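Local coordinates for protein polyketide synthase type I (Bacillus amyloliquefaciens, PDB 5KKU) that probably removes water from carrier-bound hydroxyacyl intermediates, serving as the dehydratase domain of a much larger synthase that builds an antibiotic polyketide, at residues D198-A203 with K235-Y240; K124-E129 with E172-L177; G48-R53 with C112-Q117. All blocks are in the same frame, centred on the assembly; numbering follows the deposited sequence.

How the contacts relate
Contacts 1 and 2 use neighbouring antiparallel strands of one sheet and pack on its opposite faces, their centres 10 Å apart. They touch directly: Thr-239 O lies 3.0 Å from Met-175 N, a probable backbone hydrogen bond, and Tyr-240 OH lies 2.8 Å from Glu-172 OE1. Contact 1 joins the helix carrying Asp-198, the predicted proton donor, to strand 236-248, whereas contact 2 lies farther from the centre of the chain. Contact 3 is in the other predicted hotdog unit, which also holds His-25, the predicted proton acceptor. Its centre is 24 Å from that of contact 1 and 29 Å from that of contact 2, with nearest atoms about 14 Å apart in both cases.

Contact 1. Residues D198-A203 with K235-Y240; sequences DASTLA and KTIYTY
Ser-200 and Thr-239 meet with a flat group set back on each side of their junction, the Asp-198 peptide carbonyl in the helix and the Tyr-238 ring on the far face of the strand. The carbonyl receives Thr-201 OG1 in its own plane, with Asp-198 O at 2.8 Å and a C=O...donor angle of 150°. The ring packs against helix 128-133. Between the segments, Thr-239 OG1 donates to Ser-200 OG over 3.1 Å. Ser-200 OG in turn donates a hydrogen bond to the carbonyl oxygen of Phe-196, so a chain of two hydrogen bonds runs from the strand to the helix backbone. Ser-200 OG thus both accepts and donates, and the buried Thr-239 hydroxyl finds its acceptor there.

With OG1 of Thr-239 anti to the carbonyl carbon (chi1 -62°), that branch makes the polar contact with Ser-200, while CG2 lies by both Ser-200 and Ala-203, 4.2 Å from Ala-203 CB. Ile-237 adds the tip of its chain, CD1 lying 4.0 Å from Ser-200 OG. This is the core of a hotdog fold, in which a curved antiparallel sheet wraps a central helix, here probably helix 194-200 of the predicted C-terminal hotdog unit. Asp-198, the predicted proton donor, sits on the same helix but does not touch the strand; its OD2 is hydrogen-bonded to His-155. A type I turn from Ser-200 to Ala-203 follows, held by Ala-203 N to Ser-200 O at 3.1 Å, and it brings the alanine methyl back over the sheet. Phe-263 and Ile-265 of strand 258-266 extend the surface against which Ser-200 rests.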
loop_
_atom_site.group_PDB
_atom_site.type_symbol
_atom_site.label_atom_id
_atom_site.label_comp_id
_atom_site.label_asym_id
_atom_site.label_seq_id
_atom_site.Cartn_x
_atom_site.Cartn_y
_atom_site.Cartn_z
ATOM N N ASP A 198 3.601 -1.013 0.668
ATOM C CA ASP A 198 3.278 -1.618 1.944
ATOM C C ASP A 198 4.047 -1.018 3.105
ATOM O O ASP A 198 3.477 -0.582 4.025
ATOM C CB ASP A 198 3.504 -3.105 1.853
ATOM C CG ASP A 198 3.093 -3.849 3.072
ATOM O OD1 ASP A 198 1.927 -3.918 3.401
ATOM O OD2 ASP A 198 3.940 -4.390 3.713
ATOM N N ALA A 199 5.360 -1.009 3.023
ATOM C CA ALA A 199 6.187 -0.429 4.058
ATOM C C ALA A 199 5.907 1.035 4.306
ATOM O O ALA A 199 6.038 1.474 5.408
ATOM C CB ALA A 199 7.650 -0.623 3.782
ATOM N N SER A 200 5.535 1.752 3.280
ATOM C CA SER A 200 5.218 3.147 3.408
ATOM C C SER A 200 3.950 3.437 4.180
ATOM O O SER A 200 3.831 4.460 4.739
ATOM C CB SER A 200 5.171 3.816 2.062
ATOM O OG SER A 200 6.399 3.775 1.466
ATOM N N THR A 201 3.019 2.499 4.175
ATOM C CA THR A 201 1.834 2.619 4.988
ATOM C C THR A 201 2.113 2.568 6.464
ATOM O O THR A 201 1.248 2.802 7.228
ATOM C CB THR A 201 0.731 1.607 4.700
ATOM O OG1 THR A 201 1.065 0.342 5.227
ATOM C CG2 THR A 201 0.451 1.515 3.308
ATOM N N LEU A 202 3.346 2.302 6.822
ATOM C CA LEU A 202 3.791 2.272 8.171
ATOM C C LEU A 202 4.270 3.612 8.634
ATOM O O LEU A 202 4.737 3.727 9.702
ATOM C CB LEU A 202 4.900 1.258 8.319
ATOM C CG LEU A 202 4.496 -0.194 8.173
ATOM C CD1 LEU A 202 5.660 -1.130 8.258
ATOM C CD2 LEU A 202 3.506 -0.566 9.236
ATOM N N ALA A 203 4.139 4.624 7.805
ATOM C CA ALA A 203 4.480 5.992 8.194
ATOM C C ALA A 203 3.809 6.498 9.468
ATOM O O ALA A 203 2.650 6.313 9.683
ATOM C CB ALA A 203 4.221 6.948 7.064
ATOM N N LYS A 235 16.215 2.587 -6.114
ATOM C CA LYS A 235 16.568 1.520 -5.232
ATOM C C LYS A 235 16.250 1.804 -3.782
ATOM O O LYS A 235 15.827 0.958 -3.078
ATOM C CB LYS A 235 18.026 1.202 -5.388
ATOM C CG LYS A 235 18.343 0.365 -6.595
ATOM C CD LYS A 235 19.812 0.073 -6.708
ATOM C CE LYS A 235 20.109 -0.608 -8.027
ATOM N NZ LYS A 235 21.548 -0.641 -8.403
ATOM N N THR A 236 16.488 3.011 -3.327
ATOM C CA THR A 236 16.127 3.369 -1.983
ATOM C C THR A 236 15.200 4.558 -2.010
ATOM O O THR A 236 15.444 5.486 -2.689
ATOM C CB THR A 236 17.351 3.773 -1.139
ATOM O OG1 THR A 236 18.321 2.742 -1.117
ATOM C CG2 THR A 236 16.966 4.135 0.260
ATOM N N ILE A 237 14.135 4.510 -1.238
ATOM C CA ILE A 237 13.254 5.639 -1.066
ATOM C C ILE A 237 13.208 6.206 0.333
ATOM O O ILE A 237 13.647 5.601 1.283
ATOM C CB ILE A 237 11.832 5.359 -1.498
ATOM C CG1 ILE A 237 11.215 4.302 -0.608
ATOM C CG2 ILE A 237 11.765 4.972 -2.951
ATOM C CD1 ILE A 237 9.740 4.161 -0.720
ATOM N N TYR A 238 12.644 7.378 0.461
ATOM C CA TYR A 238 12.563 8.058 1.724
ATOM C C TYR A 238 11.182 8.553 1.968
ATOM O O TYR A 238 10.803 9.532 1.427
ATOM C CB TYR A 238 13.569 9.196 1.774
ATOM C CG TYR A 238 14.976 8.747 1.557
ATOM C CD1 TYR A 238 15.463 8.510 0.310
ATOM C CD2 TYR A 238 15.791 8.557 2.597
ATOM C CE1 TYR A 238 16.719 8.072 0.134
ATOM C CE2 TYR A 238 17.048 8.120 2.429
ATOM C CZ TYR A 238 17.514 7.908 1.203
ATOM O OH TYR A 238 18.749 7.483 1.086
ATOM N N THR A 239 10.458 7.833 2.783
ATOM C CA THR A 239 9.121 8.139 3.124
ATOM C C THR A 239 9.022 9.152 4.263
ATOM O O THR A 239 9.306 8.865 5.377
ATOM C CB THR A 239 8.330 6.842 3.413
ATOM O OG1 THR A 239 8.304 6.030 2.239
ATOM C CG2 THR A 239 6.939 7.167 3.820
ATOM N N TYR A 240 8.602 10.351 3.963
ATOM C CA TYR A 240 8.484 11.366 4.922
ATOM C C TYR A 240 7.053 11.508 5.420
ATOM O O TYR A 240 6.132 11.436 4.655
ATOM C CB TYR A 240 8.945 12.655 4.305
ATOM C CG TYR A 240 8.649 13.859 5.113
ATOM C CD1 TYR A 240 9.523 14.293 6.055
ATOM C CD2 TYR A 240 7.522 14.571 4.918
ATOM C CE1 TYR A 240 9.265 15.370 6.810
ATOM C CE2 TYR A 240 7.254 15.669 5.673
ATOM C CZ TYR A 240 8.145 16.065 6.612
ATOM O OH TYR A 240 7.914 17.109 7.370
#

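Contact 2. Residues K124-E129 with E172-L177; sequences KELNIE and EELMEL
Leu-126 and Ile-128 approach strand 172-178 from an extended linker that turns into a helix, and the backbones stay well apart, 8.5 Å between the CA atoms of Ile-128 and Leu-174 at their nearest. Side chains alone bridge that distance. Leu-126 and Leu-174 reach toward each other tip to tip, CD2 of Leu-126 standing 4.0 Å from CD2 of Leu-174. Both leucines hold CG anti to the backbone N (chi1 168° in Leu-126, -166° in Leu-174), an extended course that carries the methyls across. The same Leu-174 CD2 also receives Ile-128 CG1 at 4.4 Å, so one methyl of the strand meets a residue of the linker and the first residue of the helix.

Tyr-240 on the adjoining strand also touches Leu-126, and Phe-131 of the helix packs on Leu-174. Between the two apolar anchors Asn-127 turns away and occupies the N-cap of helix 128-133, its OD1 bound to Ala-130 N. The contact lays the start of a short helix against the sheet. Here the connection between the two predicted hotdog units packs on the sheet of the C-terminal one, as expected of a double-hotdog dehydratase domain.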
loop_
_atom_site.group_PDB
_atom_site.type_symbol
_atom_site.label_atom_id
_atom_site.label_comp_id
_atom_site.label_asym_id
_atom_site.label_seq_id
_atom_site.Cartn_x
_atom_site.Cartn_y
_atom_site.Cartn_z
ATOM N N LYS A 124 6.874 20.218 -0.940
ATOM C CA LYS A 124 8.209 20.770 -1.141
ATOM C C LYS A 124 9.285 19.734 -0.839
ATOM O O LYS A 124 9.124 18.898 0.050
ATOM C CB LYS A 124 8.412 22.011 -0.269
ATOM C CG LYS A 124 7.329 23.065 -0.426
ATOM C CD LYS A 124 6.769 23.487 0.922
ATOM C CE LYS A 124 5.468 22.764 1.231
ATOM N NZ LYS A 124 4.574 23.579 2.098
ATOM N N GLU A 125 10.384 19.795 -1.584
ATOM C CA GLU A 125 11.490 18.863 -1.398
ATOM C C GLU A 125 11.966 18.856 0.051
ATOM O O GLU A 125 11.454 19.602 0.886
ATOM C CB GLU A 125 12.651 19.214 -2.330
ATOM C CG GLU A 125 13.308 20.551 -2.026
ATOM C CD GLU A 125 14.367 20.926 -3.045
ATOM O OE1 GLU A 125 14.019 21.080 -4.234
ATOM O OE2 GLU A 125 15.545 21.064 -2.656
ATOM N N LEU A 126 12.949 18.010 0.343
ATOM C CA LEU A 126 13.482 17.908 1.659
ATOM C C LEU A 126 14.922 17.482 1.593
ATOM O O LEU A 126 15.292 16.666 0.785
ATOM C CB LEU A 126 12.622 16.843 2.361
ATOM C CG LEU A 126 13.042 16.253 3.697
ATOM C CD1 LEU A 126 12.696 17.166 4.846
ATOM C CD2 LEU A 126 12.464 14.868 3.895
ATOM N N ASN A 127 15.720 18.049 2.475
ATOM C CA ASN A 127 17.101 17.685 2.567
ATOM C C ASN A 127 17.252 16.402 3.344
ATOM O O ASN A 127 17.280 16.427 4.541
ATOM C CB ASN A 127 17.948 18.790 3.199
ATOM C CG ASN A 127 19.428 18.618 2.949
ATOM O OD1 ASN A 127 19.988 17.567 3.092
ATOM N ND2 ASN A 127 20.045 19.670 2.564
ATOM N N ILE A 128 17.382 15.305 2.626
ATOM C CA ILE A 128 17.461 13.989 3.210
ATOM C C ILE A 128 18.648 13.857 4.160
ATOM O O ILE A 128 18.450 13.436 5.257
ATOM C CB ILE A 128 17.379 12.857 2.176
ATOM C CG1 ILE A 128 15.949 12.606 1.745
ATOM C CG2 ILE A 128 17.792 11.529 2.754
ATOM C CD1 ILE A 128 15.366 13.698 0.960
ATOM N N GLU A 129 19.825 14.208 3.706
ATOM C CA GLU A 129 21.010 14.166 4.503
ATOM C C GLU A 129 20.912 14.969 5.787
ATOM O O GLU A 129 21.293 14.500 6.807
ATOM C CB GLU A 129 22.130 14.756 3.726
ATOM C CG GLU A 129 22.969 13.908 2.850
ATOM C CD GLU A 129 24.282 14.626 2.638
ATOM O OE1 GLU A 129 24.502 15.179 1.575
ATOM O OE2 GLU A 129 25.068 14.711 3.580
ATOM N N GLU A 172 8.410 14.967 13.132
ATOM C CA GLU A 172 8.558 14.453 11.788
ATOM C C GLU A 172 9.225 13.100 11.739
ATOM O O GLU A 172 9.935 12.746 12.591
ATOM C CB GLU A 172 9.365 15.401 10.920
ATOM C CG GLU A 172 8.773 16.787 10.737
ATOM C CD GLU A 172 9.761 17.785 10.177
ATOM O OE1 GLU A 172 10.109 17.748 9.020
ATOM O OE2 GLU A 172 10.206 18.628 10.925
ATOM N N GLU A 173 8.948 12.363 10.693
ATOM C CA GLU A 173 9.522 11.069 10.492
ATOM C C GLU A 173 10.015 10.830 9.069
ATOM O O GLU A 173 9.462 11.310 8.124
ATOM C CB GLU A 173 8.497 10.021 10.876
ATOM C CG GLU A 173 8.900 8.597 10.684
ATOM C CD GLU A 173 7.789 7.631 10.972
ATOM O OE1 GLU A 173 7.371 6.922 10.072
ATOM O OE2 GLU A 173 7.331 7.581 12.087
ATOM N N LEU A 174 11.092 10.059 8.963
ATOM C CA LEU A 174 11.690 9.724 7.678
ATOM C C LEU A 174 12.091 8.254 7.680
ATOM O O LEU A 174 12.852 7.813 8.541
ATOM C CB LEU A 174 12.909 10.605 7.403
ATOM C CG LEU A 174 13.438 10.605 5.968
ATOM C CD1 LEU A 174 12.287 10.596 4.972
ATOM C CD2 LEU A 174 14.348 11.800 5.730
ATOM N N MET A 175 11.578 7.497 6.716
ATOM C CA MET A 175 11.880 6.073 6.631
ATOM C C MET A 175 12.731 5.705 5.418
ATOM O O MET A 175 12.267 5.762 4.279
ATOM C CB MET A 175 10.588 5.254 6.628
ATOM C CG MET A 175 9.897 5.178 7.980
ATOM S SD MET A 175 8.443 4.113 7.961
ATOM C CE MET A 175 7.479 4.879 6.661
ATOM N N GLU A 176 13.977 5.322 5.676
ATOM C CA GLU A 176 14.880 4.926 4.638
ATOM C C GLU A 176 14.591 3.495 4.320
ATOM O O GLU A 176 14.765 2.646 5.127
ATOM C CB GLU A 176 16.320 5.128 5.074
ATOM C CG GLU A 176 17.304 4.963 3.946
ATOM C CD GLU A 176 18.717 5.131 4.387
ATOM O OE1 GLU A 176 19.067 4.583 5.407
ATOM O OE2 GLU A 176 19.484 5.803 3.721
ATOM N N LEU A 177 14.099 3.239 3.135
ATOM C CA LEU A 177 13.695 1.921 2.761
ATOM C C LEU A 177 14.417 1.390 1.548
ATOM O O LEU A 177 14.554 2.066 0.571
ATOM C CB LEU A 177 12.199 1.933 2.522
ATOM C CG LEU A 177 11.370 2.345 3.719
ATOM C CD1 LEU A 177 10.024 2.866 3.341
ATOM C CD2 LEU A 177 11.219 1.152 4.592
#

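Contact 3. Residues G48-R53 with C112-Q117; sequences GYLGER and CQLYLQ
Leu-50 and Leu-114 form the close, buried part of this contact, whereas Arg-53 and Leu-116 make its outer margin. Leu-50 CD1 lies 3.9 Å from Leu-114 CD2, and the two side chains run past each other in opposite directions. The same methyl, Leu-50 CD1, touches Leu-116 CD2 at 4.0 Å; it thus meets two leucines from directions roughly at right angles. Leu-116 CD2 is shared by both parts of the contact: with CG anti to the carbonyl carbon (chi1 -68°), the end of this side chain bends toward the loop, although its first bond does not point there.

Beyond the two buried leucines the packing partner is the aliphatic chain of an exposed arginine. Leu-116 CD2 lies 4.0 Å from Arg-53 CB and 4.1 Å from Arg-53 CD. The arginine bends at chi3 (-101°), bringing its guanidinium obliquely past Leu-116 CD2, which is 4.2 Å from Arg-53 NH1. This side of the contact is open to solvent, while Leu-50 and Leu-114 are enclosed.

Gly-51, with a phi of 138°, marks the departure from helical geometry after helix 37-49, and the chain then leads into strand 55-62. Ile-55 of that strand touches both Leu-50 and Leu-114, and Trp-87 packs on Leu-50, so the residue following helix 37-49 packs on three strands adjacent in the sheet, 55-62, 107-116 and 86-97, of the predicted N-terminal hotdog unit.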
loop_
_atom_site.group_PDB
_atom_site.type_symbol
_atom_site.label_atom_id
_atom_site.label_comp_id
_atom_site.label_asym_id
_atom_site.label_seq_id
_atom_site.Cartn_x
_atom_site.Cartn_y
_atom_site.Cartn_z
ATOM N N GLY A 48 -2.300 1.190 -20.148
ATOM C CA GLY A 48 -2.759 0.485 -21.305
ATOM C C GLY A 48 -4.103 0.900 -21.823
ATOM O O GLY A 48 -4.390 0.683 -22.959
ATOM N N TYR A 49 -4.920 1.496 -20.984
ATOM C CA TYR A 49 -6.309 1.686 -21.298
ATOM C C TYR A 49 -6.552 3.117 -21.634
ATOM O O TYR A 49 -7.437 3.408 -22.394
ATOM C CB TYR A 49 -7.172 1.265 -20.125
ATOM C CG TYR A 49 -8.567 1.796 -20.117
ATOM C CD1 TYR A 49 -9.497 1.322 -20.975
ATOM C CD2 TYR A 49 -8.945 2.775 -19.248
ATOM C CE1 TYR A 49 -10.776 1.806 -20.967
ATOM C CE2 TYR A 49 -10.212 3.262 -19.248
ATOM C CZ TYR A 49 -11.125 2.758 -20.111
ATOM O OH TYR A 49 -12.388 3.232 -20.125
ATOM N N LEU A 50 -5.705 3.993 -21.120
ATOM C CA LEU A 50 -5.842 5.415 -21.347
ATOM C C LEU A 50 -4.940 5.884 -22.433
ATOM O O LEU A 50 -5.340 6.647 -23.278
ATOM C CB LEU A 50 -5.456 6.176 -20.109
ATOM C CG LEU A 50 -6.369 6.123 -18.926
ATOM C CD1 LEU A 50 -5.982 7.273 -18.033
ATOM C CD2 LEU A 50 -7.811 6.231 -19.365
ATOM N N GLY A 51 -3.713 5.412 -22.386
ATOM C CA GLY A 51 -2.633 5.871 -23.199
ATOM C C GLY A 51 -1.681 5.836 -22.074
ATOM O O GLY A 51 -2.098 5.448 -21.019
ATOM N N GLU A 52 -0.436 6.234 -22.253
ATOM C CA GLU A 52 0.432 6.369 -21.112
ATOM C C GLU A 52 0.168 7.855 -21.003
ATOM O O GLU A 52 0.555 8.629 -21.827
ATOM C CB GLU A 52 1.822 5.767 -21.347
ATOM C CG GLU A 52 2.384 5.075 -20.103
ATOM C CD GLU A 52 3.363 3.971 -20.420
ATOM O OE1 GLU A 52 3.898 3.993 -21.533
ATOM O OE2 GLU A 52 3.601 3.087 -19.566
ATOM N N ARG A 53 -0.504 8.252 -19.947
ATOM C CA ARG A 53 -0.790 9.650 -19.719
ATOM C C ARG A 53 -0.626 9.545 -18.230
ATOM O O ARG A 53 -1.112 8.593 -17.675
ATOM C CB ARG A 53 -2.135 10.197 -20.087
ATOM C CG ARG A 53 -2.240 10.408 -21.556
ATOM C CD ARG A 53 -3.548 10.990 -22.013
ATOM N NE ARG A 53 -4.331 9.892 -22.532
ATOM C CZ ARG A 53 -5.633 9.921 -22.739
ATOM N NH1 ARG A 53 -6.327 11.011 -22.514
ATOM N NH2 ARG A 53 -6.225 8.837 -23.160
ATOM N N CYS A 112 -11.888 3.178 -6.500
ATOM C CA CYS A 112 -11.335 4.513 -6.462
ATOM C C CYS A 112 -11.782 5.333 -7.662
ATOM O O CYS A 112 -12.439 4.832 -8.512
ATOM C CB CYS A 112 -9.820 4.478 -6.392
ATOM S SG CYS A 112 -8.986 3.830 -7.823
ATOM N N GLN A 113 -11.345 6.565 -7.774
ATOM C CA GLN A 113 -11.607 7.391 -8.921
ATOM C C GLN A 113 -10.321 7.789 -9.574
ATOM O O GLN A 113 -9.464 8.343 -8.968
ATOM C CB GLN A 113 -12.360 8.619 -8.527
ATOM C CG GLN A 113 -13.661 8.350 -7.888
ATOM C CD GLN A 113 -14.750 8.070 -8.898
ATOM O OE1 GLN A 113 -14.709 8.498 -10.049
ATOM N NE2 GLN A 113 -15.719 7.335 -8.465
ATOM N N LEU A 114 -10.174 7.468 -10.826
ATOM C CA LEU A 114 -8.944 7.742 -11.527
ATOM C C LEU A 114 -8.977 9.021 -12.361
ATOM O O LEU A 114 -9.745 9.153 -13.237
ATOM C CB LEU A 114 -8.584 6.556 -12.372
ATOM C CG LEU A 114 -7.232 6.482 -13.024
ATOM C CD1 LEU A 114 -6.976 5.025 -13.228
ATOM C CD2 LEU A 114 -7.105 7.223 -14.340
ATOM N N TYR A 115 -8.121 9.974 -12.071
ATOM C CA TYR A 115 -8.047 11.214 -12.814
ATOM C C TYR A 115 -6.774 11.348 -13.598
ATOM O O TYR A 115 -5.796 10.762 -13.291
ATOM C CB TYR A 115 -8.087 12.387 -11.883
ATOM C CG TYR A 115 -9.363 12.578 -11.188
ATOM C CD1 TYR A 115 -9.748 11.728 -10.200
ATOM C CD2 TYR A 115 -10.187 13.607 -11.514
ATOM C CE1 TYR A 115 -10.923 11.896 -9.561
ATOM C CE2 TYR A 115 -11.376 13.791 -10.876
ATOM C CZ TYR A 115 -11.732 12.925 -9.900
ATOM O OH TYR A 115 -12.903 13.079 -9.262
ATOM N N LEU A 116 -6.802 12.192 -14.589
ATOM C CA LEU A 116 -5.597 12.436 -15.293
ATOM C C LEU A 116 -4.781 13.397 -14.433
ATOM O O LEU A 116 -5.299 14.281 -13.847
ATOM C CB LEU A 116 -5.898 12.998 -16.658
ATOM C CG LEU A 116 -6.569 11.999 -17.588
ATOM C CD1 LEU A 116 -7.529 12.687 -18.517
ATOM C CD2 LEU A 116 -5.591 11.212 -18.412
ATOM N N GLN A 117 -3.492 13.174 -14.352
ATOM C CA GLN A 117 -2.624 14.043 -13.579
ATOM C C GLN A 117 -2.103 15.097 -14.529
ATOM O O GLN A 117 -1.711 14.817 -15.631
ATOM C CB GLN A 117 -1.547 13.223 -12.938
ATOM C CG GLN A 117 -0.464 13.988 -12.266
ATOM C CD GLN A 117 0.854 13.260 -12.365
ATOM O OE1 GLN A 117 0.933 12.016 -12.292
ATOM N NE2 GLN A 117 1.903 14.034 -12.587
#